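Fatty acid synthase 1, isoform A (Drosophila melanogaster, PDB 6FN6) probably carries out ketoreduction, dehydration and NADPH-dependent enoyl reduction in de novo fatty acid synthesis, this chain being the modifying region of the multifunctional enzyme. Local coordinates at residues Tyr264-Asn269 with Val544-Ala549; Gly498-Ile503 with Ala512-Val517; Lys670-Gln675 with Glu845-Val850. All blocks are in the same frame, centred on the assembly; numbering follows the deposited sequence.

Contacts 1 and 2 are neighbours, their centres 14 Å apart, because strands 542-546 and 512-517 are parallel neighbours. They meet directly: Leu545 N and Phe516 O lie 2.7 Å apart, probably hydrogen-bonded. Along the chain contact 2 is nested inside the long excursion closed by contact 1, and both involve the pseudo-ketoreductase part of the modifying region. Contact 3 follows later in sequence, in the enoylreductase part; its centre is 66 Å from that of contact 1 and 70 Å from that of contact 2, without touching either. Contacts 2 and 3 lie on opposite sides of the chain's centre, consistent with pseudo-ketoreductase and enoylreductase folding as separate modules.

Contact 1 of 3, residues Tyr264-Asn269 with Val544-Ala549; sequences YQFVPN and VLKNGA
Phe266 carries this contact: its ring meets Lys546, Ala549 and Val544 and accounts for half of the 226 Å² buried between residues 264-269 and 544-549. With CG anti to the backbone N (chi1 177°), the ring is laid beside Lys546 and two backbone carbonyls, at the tight turn that closes the hairpin of strands 542-546 and 549-557. Lys546 supplies a face contact. Its CB stands 3.9 Å from the Phe266 ring centroid and 10° off the ring normal, the geometry of a CH-pi interaction. Beyond CB the lysine chain is extended and runs back along the phenylalanine in the opposite sense, which brings Lys546 CD to 4.0 Å from Phe266 CG; methylenes, and not the ammonium group, do the touching. Ala549 contributes chiefly its backbone: its O lies at the ring edge, near the ring plane, 3.3 Å from Phe266 CZ. The same oxygen accepts the backbone N-H of Lys546 within the type I' turn from Lys546 to Ala549, at an N to O distance of 3.0 Å. A second carbonyl, Val544 O, approaches the edge at Phe266 CE1 (3.4 Å), while Val544 CB packs against that ring atom at 3.9 Å. Strand 549-557 mediates between the two parts, since Gln265 and Val267 bond through their backbones to Arg554 and Thr552. The chemistry is therefore that of an aromatic ring seated by its surroundings, with aliphatic carbon over one face and carbonyl oxygens at the ring edge. No hydrogen bond or ion pair crosses between the segments; packing, the CH-pi contact and probably weak C-H...O attraction join strand 257-268 to the pseudo-ketoreductase hairpin.

Contact 2 of 3, residues Gly498-Ile503 with Ala512-Val517; sequences GLMTCI and ARLVFV
Ala512 opens the strand against Ile503, its CB packing on Ile503 CG2 near the C-terminal end of helix 496-504. The isoleucine presents this methyl because CG2 is the branch anti to its backbone N. Arg513, the next residue, points away from the helix and uses its side chain locally: NH1 donates to Ala512 O over 2.7 Å with an N-H...O angle of 161°. The oxygen lies in the guanidinium plane, whereas the donor sits well above the carbonyl plane. NH1 also bonds to Lys510 O and NE forms a salt bridge with Asp539, which together would fix the rotation of the guanidinium group. Leu514 turns back toward the helix and buries the most surface of any residue here. Its CB lies 3.6 Å from Met500 SD and its CD2 3.7 Å from the same sulfur; the methionine chain, bent at chi2 and chi3, brings the sulfur alongside the leucine. The other branch, Leu514 CD1, reaches Leu499 CD2 at 4.0 Å and Ile503 CD1 at 4.3 Å. One leucine thus meets three helix residues, through both its methyl branches. Beyond the contact, Phe516 packs on Cys488 and Val544 of the neighbouring strands, while Leu499 and Cys502 touch helix 1072-1090, so the helix also meets the ketoreductase domain that lies later in the chain. The short axes approach to 9.4 Å at 165°, so helix and strand run nearly antiparallel. That geometry, with strand 483-489 parallel to and beside strand 512-517, is that of a beta-alpha-beta crossover, here within the Rossmann-type pseudo-ketoreductase domain.

Contact 3 of 3, residues Lys670-Gln675 with Glu845-Val850; sequences KRMMWQ and EMQNQV
Arg671 and Gln847 form the one hydrogen bond between residues 670-675 and 845-850: Arg671 NE donates to Gln847 OE1 over 2.9 Å, with an N-H...O angle of 149°. Measured at the acceptor, the C=O...NE angle is 176°, a nearly head-on approach to the oxygen. Guanidinium and amide planes are inclined by 21°, with the oxygen tilted out of the guanidinium plane. The bend at chi3 of the arginine brings NE round to the amide, whose NE2 bonds to Val839 O, so both polar ends of Gln847 are engaged. An alanine at Arg671 would remove this donor and probably leave Gln847 OE1 without its mate and the amide less firmly oriented.

The polypeptide here belongs to the enoylreductase, of the medium-chain dehydrogenase family. The contact joins the turn between strands 665-669 and 673-675, in a mixed sheet separate from the six-stranded parallel sheet of the nucleotide-binding (Rossmann) part, to helix 844-860, which comes after strand 830-833 and the short helix 836-841.

Van der Waals contacts complete the join. Met672 CE lies 3.7 Å from Gln847 CD. Asn848 OD1 rests against the aliphatic part of the arginine, 3.5 Å from Arg671 CB, its amide nearly perpendicular to the guanidinium. Trp674 NE1, from strand 673-675, bonds to Val851 O of helix 844-860.

Contact 1 of 3, residues Tyr264-Asn269 with Val544-Ala549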
loop_
_atom_site.group_PDB
_atom_site.type_symbol
_atom_site.label_atom_id
_atom_site.label_comp_id
_atom_site.label_asym_id
_atom_site.label_seq_id
_atom_site.Cartn_x
_atom_site.Cartn_y
_atom_site.Cartn_z
ATOM N N TYR A 264 37.957 36.631 -38.159
ATOM C CA TYR A 264 38.859 37.682 -38.602
ATOM C C TYR A 264 38.960 37.680 -40.121
ATOM O O TYR A 264 38.872 36.628 -40.752
ATOM C CB TYR A 264 40.245 37.498 -37.981
ATOM C CG TYR A 264 40.340 38.012 -36.567
ATOM C CD1 TYR A 264 39.984 37.208 -35.495
ATOM C CD2 TYR A 264 40.780 39.298 -36.301
ATOM C CE1 TYR A 264 40.067 37.667 -34.198
ATOM C CE2 TYR A 264 40.864 39.768 -35.005
ATOM C CZ TYR A 264 40.504 38.948 -33.958
ATOM O OH TYR A 264 40.583 39.404 -32.664
ATOM N N GLN A 265 39.111 38.865 -40.705
ATOM C CA GLN A 265 39.360 38.990 -42.138
ATOM C C GLN A 265 40.010 40.332 -42.457
ATOM O O GLN A 265 39.931 41.276 -41.671
ATOM C CB GLN A 265 38.065 38.837 -42.941
ATOM C CG GLN A 265 36.984 39.858 -42.618
ATOM C CD GLN A 265 35.884 39.883 -43.664
ATOM O OE1 GLN A 265 34.788 39.370 -43.445
ATOM N NE2 GLN A 265 36.176 40.483 -44.813
ATOM N N PHE A 266 40.644 40.407 -43.622
ATOM C CA PHE A 266 41.277 41.636 -44.073
ATOM C C PHE A 266 40.246 42.592 -44.660
ATOM O O PHE A 266 39.505 42.236 -45.576
ATOM C CB PHE A 266 42.360 41.335 -45.110
ATOM C CG PHE A 266 43.005 42.562 -45.685
ATOM C CD1 PHE A 266 43.959 43.260 -44.964
ATOM C CD2 PHE A 266 42.654 43.020 -46.943
ATOM C CE1 PHE A 266 44.552 44.391 -45.487
ATOM C CE2 PHE A 266 43.242 44.149 -47.473
ATOM C CZ PHE A 266 44.193 44.836 -46.744
ATOM N N VAL A 267 40.197 43.803 -44.112
ATOM C CA VAL A 267 39.295 44.838 -44.596
ATOM C C VAL A 267 40.119 45.993 -45.153
ATOM O O VAL A 267 40.817 46.672 -44.399
ATOM C CB VAL A 267 38.351 45.329 -43.483
ATOM C CG1 VAL A 267 37.410 46.410 -44.010
ATOM C CG2 VAL A 267 37.561 44.171 -42.902
ATOM N N PRO A 268 40.058 46.214 -46.477
ATOM C CA PRO A 268 40.770 47.370 -47.031
ATOM C C PRO A 268 40.268 48.681 -46.434
ATOM O O PRO A 268 39.071 48.793 -46.161
ATOM C CB PRO A 268 40.453 47.302 -48.530
ATOM C CG PRO A 268 40.035 45.900 -48.783
ATOM C CD PRO A 268 39.371 45.439 -47.524
ATOM N N ASN A 269 41.158 49.647 -46.231
ATOM C CA ASN A 269 40.744 50.974 -45.794
ATOM C C ASN A 269 39.692 51.494 -46.765
ATOM O O ASN A 269 38.694 52.094 -46.363
ATOM C CB ASN A 269 41.934 51.933 -45.727
ATOM C CG ASN A 269 42.957 51.535 -44.674
ATOM O OD1 ASN A 269 44.159 51.688 -44.882
ATOM N ND2 ASN A 269 42.485 51.049 -43.530
ATOM N N VAL A 544 48.287 46.973 -42.732
ATOM C CA VAL A 544 48.499 45.703 -43.416
ATOM C C VAL A 544 48.358 45.880 -44.924
ATOM O O VAL A 544 47.328 46.352 -45.405
ATOM C CB VAL A 544 47.522 44.631 -42.903
ATOM C CG1 VAL A 544 47.826 43.282 -43.543
ATOM C CG2 VAL A 544 47.573 44.542 -41.383
ATOM N N LEU A 545 49.395 45.503 -45.666
ATOM C CA LEU A 545 49.360 45.581 -47.124
ATOM C C LEU A 545 49.117 44.206 -47.734
ATOM O O LEU A 545 49.948 43.308 -47.612
ATOM C CB LEU A 545 50.666 46.175 -47.662
ATOM C CG LEU A 545 50.726 46.469 -49.166
ATOM C CD1 LEU A 545 49.631 47.432 -49.591
ATOM C CD2 LEU A 545 52.085 47.028 -49.544
ATOM N N LYS A 546 47.964 44.047 -48.376
ATOM C CA LYS A 546 47.595 42.782 -49.001
ATOM C C LYS A 546 47.067 43.018 -50.416
ATOM O O LYS A 546 45.987 43.578 -50.598
ATOM C CB LYS A 546 46.556 42.043 -48.156
ATOM C CG LYS A 546 46.259 40.636 -48.645
ATOM C CD LYS A 546 45.248 39.933 -47.755
ATOM C CE LYS A 546 44.890 38.558 -48.300
ATOM N NZ LYS A 546 43.788 37.917 -47.531
ATOM N N ASN A 547 47.842 42.595 -51.410
ATOM C CA ASN A 547 47.496 42.804 -52.814
ATOM C C ASN A 547 47.271 44.280 -53.126
ATOM O O ASN A 547 46.199 44.669 -53.589
ATOM C CB ASN A 547 46.241 42.007 -53.188
ATOM C CG ASN A 547 46.489 40.510 -53.237
ATOM O OD1 ASN A 547 47.085 39.999 -54.186
ATOM N ND2 ASN A 547 46.018 39.798 -52.220
ATOM N N GLY A 548 48.289 45.095 -52.873
ATOM C CA GLY A 548 48.274 46.485 -53.291
ATOM C C GLY A 548 47.389 47.397 -52.464
ATOM O O GLY A 548 47.379 48.611 -52.679
ATOM N N ALA A 549 46.651 46.824 -51.517
ATOM C CA ALA A 549 45.712 47.601 -50.714
ATOM C C ALA A 549 46.076 47.581 -49.236
ATOM O O ALA A 549 46.313 46.521 -48.653
ATOM C CB ALA A 549 44.297 47.075 -50.907
#

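Contact 2 of 3, residues Gly498-Ile503 with Ala512-Val517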
loop_
_atom_site.group_PDB
_atom_site.type_symbol
_atom_site.label_atom_id
_atom_site.label_comp_id
_atom_site.label_asym_id
_atom_site.label_seq_id
_atom_site.Cartn_x
_atom_site.Cartn_y
_atom_site.Cartn_z
ATOM N N GLY A 498 48.153 38.910 -34.092
ATOM C CA GLY A 498 48.891 38.542 -32.900
ATOM C C GLY A 498 50.042 39.485 -32.618
ATOM O O GLY A 498 50.234 39.927 -31.483
ATOM N N LEU A 499 50.801 39.804 -33.661
ATOM C CA LEU A 499 51.962 40.676 -33.528
ATOM C C LEU A 499 51.551 42.068 -33.058
ATOM O O LEU A 499 52.252 42.694 -32.266
ATOM C CB LEU A 499 52.714 40.765 -34.854
ATOM C CG LEU A 499 54.017 41.572 -34.834
ATOM C CD1 LEU A 499 55.001 40.979 -33.833
ATOM C CD2 LEU A 499 54.639 41.652 -36.222
ATOM N N MET A 500 50.413 42.550 -33.548
ATOM C CA MET A 500 49.917 43.859 -33.146
ATOM C C MET A 500 49.644 43.879 -31.645
ATOM O O MET A 500 50.069 44.793 -30.939
ATOM C CB MET A 500 48.642 44.214 -33.910
ATOM C CG MET A 500 48.168 45.651 -33.705
ATOM S SD MET A 500 49.277 46.878 -34.430
ATOM C CE MET A 500 50.279 47.370 -33.028
ATOM N N THR A 501 48.929 42.864 -31.168
ATOM C CA THR A 501 48.593 42.745 -29.752
ATOM C C THR A 501 49.860 42.688 -28.913
ATOM O O THR A 501 49.935 43.291 -27.844
ATOM C CB THR A 501 47.735 41.489 -29.476
ATOM O OG1 THR A 501 46.571 41.509 -30.310
ATOM C CG2 THR A 501 47.303 41.428 -28.014
ATOM N N CYS A 502 50.856 41.962 -29.409
ATOM C CA CYS A 502 52.122 41.813 -28.706
ATOM C C CYS A 502 52.809 43.167 -28.513
ATOM O O CYS A 502 53.427 43.413 -27.479
ATOM C CB CYS A 502 53.037 40.854 -29.466
ATOM S SG CYS A 502 54.636 40.591 -28.683
ATOM N N ILE A 503 52.696 44.041 -29.511
ATOM C CA ILE A 503 53.311 45.364 -29.456
ATOM C C ILE A 503 52.525 46.278 -28.521
ATOM O O ILE A 503 53.106 46.968 -27.683
ATOM C CB ILE A 503 53.419 45.990 -30.862
ATOM C CG1 ILE A 503 54.351 45.160 -31.749
ATOM C CG2 ILE A 503 53.916 47.432 -30.777
ATOM C CD1 ILE A 503 54.279 45.522 -33.221
ATOM N N ALA A 512 54.251 52.880 -30.787
ATOM C CA ALA A 512 54.615 51.970 -31.872
ATOM C C ALA A 512 53.600 52.005 -33.014
ATOM O O ALA A 512 52.411 52.243 -32.795
ATOM C CB ALA A 512 54.757 50.546 -31.341
ATOM N N ARG A 513 54.083 51.754 -34.229
ATOM C CA ARG A 513 53.232 51.694 -35.416
ATOM C C ARG A 513 53.616 50.489 -36.273
ATOM O O ARG A 513 54.738 50.410 -36.771
ATOM C CB ARG A 513 53.344 52.978 -36.241
ATOM C CG ARG A 513 53.033 54.260 -35.481
ATOM C CD ARG A 513 51.561 54.363 -35.110
ATOM N NE ARG A 513 51.257 55.623 -34.430
ATOM C CZ ARG A 513 51.337 55.814 -33.116
ATOM N NH1 ARG A 513 51.723 54.828 -32.315
ATOM N NH2 ARG A 513 51.038 56.997 -32.599
ATOM N N LEU A 514 52.677 49.564 -36.461
ATOM C CA LEU A 514 52.954 48.331 -37.197
ATOM C C LEU A 514 52.758 48.502 -38.699
ATOM O O LEU A 514 51.690 48.902 -39.161
ATOM C CB LEU A 514 52.059 47.198 -36.692
ATOM C CG LEU A 514 52.134 45.881 -37.471
ATOM C CD1 LEU A 514 53.550 45.324 -37.474
ATOM C CD2 LEU A 514 51.166 44.875 -36.884
ATOM N N VAL A 515 53.806 48.181 -39.453
ATOM C CA VAL A 515 53.757 48.205 -40.909
ATOM C C VAL A 515 53.943 46.780 -41.423
ATOM O O VAL A 515 55.064 46.282 -41.520
ATOM C CB VAL A 515 54.818 49.162 -41.485
ATOM C CG1 VAL A 515 54.713 49.242 -43.001
ATOM C CG2 VAL A 515 54.665 50.544 -40.867
ATOM N N PHE A 516 52.828 46.129 -41.738
ATOM C CA PHE A 516 52.830 44.719 -42.118
ATOM C C PHE A 516 52.630 44.554 -43.625
ATOM O O PHE A 516 51.603 44.960 -44.169
ATOM C CB PHE A 516 51.735 43.968 -41.355
ATOM C CG PHE A 516 51.887 42.476 -41.386
ATOM C CD1 PHE A 516 51.417 41.736 -42.457
ATOM C CD2 PHE A 516 52.482 41.812 -40.329
ATOM C CE1 PHE A 516 51.555 40.361 -42.480
ATOM C CE2 PHE A 516 52.619 40.437 -40.344
ATOM C CZ PHE A 516 52.154 39.711 -41.420
ATOM N N VAL A 517 53.609 43.953 -44.293
ATOM C CA VAL A 517 53.554 43.781 -45.741
ATOM C C VAL A 517 53.715 42.310 -46.111
ATOM O O VAL A 517 54.791 41.735 -45.959
ATOM C CB VAL A 517 54.634 44.638 -46.436
ATOM C CG1 VAL A 517 54.553 44.484 -47.943
ATOM C CG2 VAL A 517 54.501 46.102 -46.033
#

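Contact 3 of 3, residues Lys670-Gln675 with Glu845-Val850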
loop_
_atom_site.group_PDB
_atom_site.type_symbol
_atom_site.label_atom_id
_atom_site.label_comp_id
_atom_site.label_asym_id
_atom_site.label_seq_id
_atom_site.Cartn_x
_atom_site.Cartn_y
_atom_site.Cartn_z
ATOM N N LYS A 670 12.741 -5.933 -36.589
ATOM C CA LYS A 670 11.764 -6.676 -37.383
ATOM C C LYS A 670 10.733 -7.354 -36.493
ATOM O O LYS A 670 9.565 -7.471 -36.864
ATOM C CB LYS A 670 12.446 -7.734 -38.251
ATOM C CG LYS A 670 13.502 -7.197 -39.204
ATOM C CD LYS A 670 14.143 -8.330 -39.995
ATOM C CE LYS A 670 15.337 -7.854 -40.810
ATOM N NZ LYS A 670 14.938 -6.981 -41.949
ATOM N N ARG A 671 11.162 -7.796 -35.316
ATOM C CA ARG A 671 10.254 -8.451 -34.388
ATOM C C ARG A 671 9.099 -7.521 -34.051
ATOM O O ARG A 671 7.957 -7.962 -33.917
ATOM C CB ARG A 671 10.982 -8.877 -33.114
ATOM C CG ARG A 671 12.089 -9.894 -33.342
ATOM C CD ARG A 671 12.661 -10.378 -32.022
ATOM N NE ARG A 671 13.347 -9.313 -31.294
ATOM C CZ ARG A 671 14.659 -9.095 -31.329
ATOM N NH1 ARG A 671 15.457 -9.865 -32.062
ATOM N NH2 ARG A 671 15.179 -8.098 -30.627
ATOM N N MET A 672 9.399 -6.234 -33.910
ATOM C CA MET A 672 8.373 -5.255 -33.583
ATOM C C MET A 672 8.014 -4.391 -34.793
ATOM O O MET A 672 8.168 -3.170 -34.769
ATOM C CB MET A 672 8.838 -4.380 -32.414
ATOM C CG MET A 672 8.723 -5.075 -31.060
ATOM S SD MET A 672 9.703 -4.313 -29.751
ATOM C CE MET A 672 11.359 -4.820 -30.210
ATOM N N MET A 673 7.523 -5.041 -35.845
ATOM C CA MET A 673 7.023 -4.341 -37.026
ATOM C C MET A 673 5.819 -5.056 -37.632
ATOM O O MET A 673 5.742 -6.284 -37.640
ATOM C CB MET A 673 8.100 -4.180 -38.106
ATOM C CG MET A 673 9.162 -3.146 -37.788
ATOM S SD MET A 673 10.105 -2.641 -39.248
ATOM C CE MET A 673 11.152 -4.051 -39.548
ATOM N N TRP A 674 4.880 -4.265 -38.139
ATOM C CA TRP A 674 3.718 -4.788 -38.841
ATOM C C TRP A 674 3.698 -4.175 -40.237
ATOM O O TRP A 674 4.032 -3.003 -40.404
ATOM C CB TRP A 674 2.422 -4.449 -38.104
ATOM C CG TRP A 674 2.395 -4.845 -36.663
ATOM C CD1 TRP A 674 1.831 -5.967 -36.129
ATOM C CD2 TRP A 674 2.942 -4.108 -35.563
ATOM N NE1 TRP A 674 1.997 -5.977 -34.765
ATOM C CE2 TRP A 674 2.675 -4.846 -34.393
ATOM C CE3 TRP A 674 3.630 -2.896 -35.455
ATOM C CZ2 TRP A 674 3.076 -4.413 -33.131
ATOM C CZ3 TRP A 674 4.026 -2.468 -34.201
ATOM C CH2 TRP A 674 3.749 -3.224 -33.056
ATOM N N GLN A 675 3.316 -4.955 -41.242
ATOM C CA GLN A 675 3.135 -4.403 -42.579
ATOM C C GLN A 675 1.749 -3.781 -42.669
ATOM O O GLN A 675 0.745 -4.444 -42.414
ATOM C CB GLN A 675 3.322 -5.470 -43.659
ATOM C CG GLN A 675 4.767 -5.906 -43.846
ATOM C CD GLN A 675 5.060 -6.384 -45.258
ATOM O OE1 GLN A 675 4.371 -6.013 -46.208
ATOM N NE2 GLN A 675 6.098 -7.199 -45.403
ATOM N N GLU A 845 10.900 -13.447 -26.940
ATOM C CA GLU A 845 9.654 -14.179 -27.151
ATOM C C GLU A 845 8.443 -13.345 -26.748
ATOM O O GLU A 845 7.387 -13.427 -27.379
ATOM C CB GLU A 845 9.661 -15.495 -26.374
ATOM C CG GLU A 845 8.381 -16.311 -26.533
ATOM C CD GLU A 845 8.011 -16.553 -27.988
ATOM O OE1 GLU A 845 8.919 -16.553 -28.848
ATOM O OE2 GLU A 845 6.809 -16.738 -28.273
ATOM N N MET A 846 8.597 -12.548 -25.695
ATOM C CA MET A 846 7.521 -11.678 -25.235
ATOM C C MET A 846 7.187 -10.639 -26.304
ATOM O O MET A 846 6.018 -10.325 -26.536
ATOM C CB MET A 846 7.911 -10.990 -23.925
ATOM C CG MET A 846 6.750 -10.354 -23.186
ATOM S SD MET A 846 5.441 -11.531 -22.783
ATOM C CE MET A 846 4.130 -10.934 -23.843
ATOM N N GLN A 847 8.223 -10.105 -26.946
ATOM C CA GLN A 847 8.047 -9.145 -28.030
ATOM C C GLN A 847 7.284 -9.770 -29.193
ATOM O O GLN A 847 6.404 -9.145 -29.782
ATOM C CB GLN A 847 9.401 -8.629 -28.522
ATOM C CG GLN A 847 10.174 -7.814 -27.502
ATOM C CD GLN A 847 11.637 -7.669 -27.870
ATOM O OE1 GLN A 847 12.083 -8.175 -28.900
ATOM N NE2 GLN A 847 12.392 -6.966 -27.032
ATOM N N ASN A 848 7.627 -11.009 -29.522
ATOM C CA ASN A 848 7.010 -11.696 -30.648
ATOM C C ASN A 848 5.554 -12.047 -30.366
ATOM O O ASN A 848 4.735 -12.097 -31.283
ATOM C CB ASN A 848 7.797 -12.962 -30.987
ATOM C CG ASN A 848 9.126 -12.660 -31.647
ATOM O OD1 ASN A 848 9.198 -11.872 -32.592
ATOM N ND2 ASN A 848 10.190 -13.276 -31.146
ATOM N N GLN A 849 5.230 -12.296 -29.103
ATOM C CA GLN A 849 3.863 -12.635 -28.733
ATOM C C GLN A 849 2.949 -11.414 -28.838
ATOM O O GLN A 849 1.862 -11.495 -29.410
ATOM C CB GLN A 849 3.809 -13.219 -27.320
ATOM C CG GLN A 849 2.402 -13.583 -26.865
ATOM C CD GLN A 849 1.752 -14.617 -27.772
ATOM O OE1 GLN A 849 0.815 -14.314 -28.510
ATOM N NE2 GLN A 849 2.254 -15.845 -27.724
ATOM N N VAL A 850 3.387 -10.287 -28.282
ATOM C CA VAL A 850 2.554 -9.090 -28.246
ATOM C C VAL A 850 2.242 -8.622 -29.664
ATOM O O VAL A 850 1.117 -8.212 -29.953
ATOM C CB VAL A 850 3.219 -7.952 -27.427
ATOM C CG1 VAL A 850 3.346 -8.349 -25.966
ATOM C CG2 VAL A 850 4.579 -7.589 -27.992
#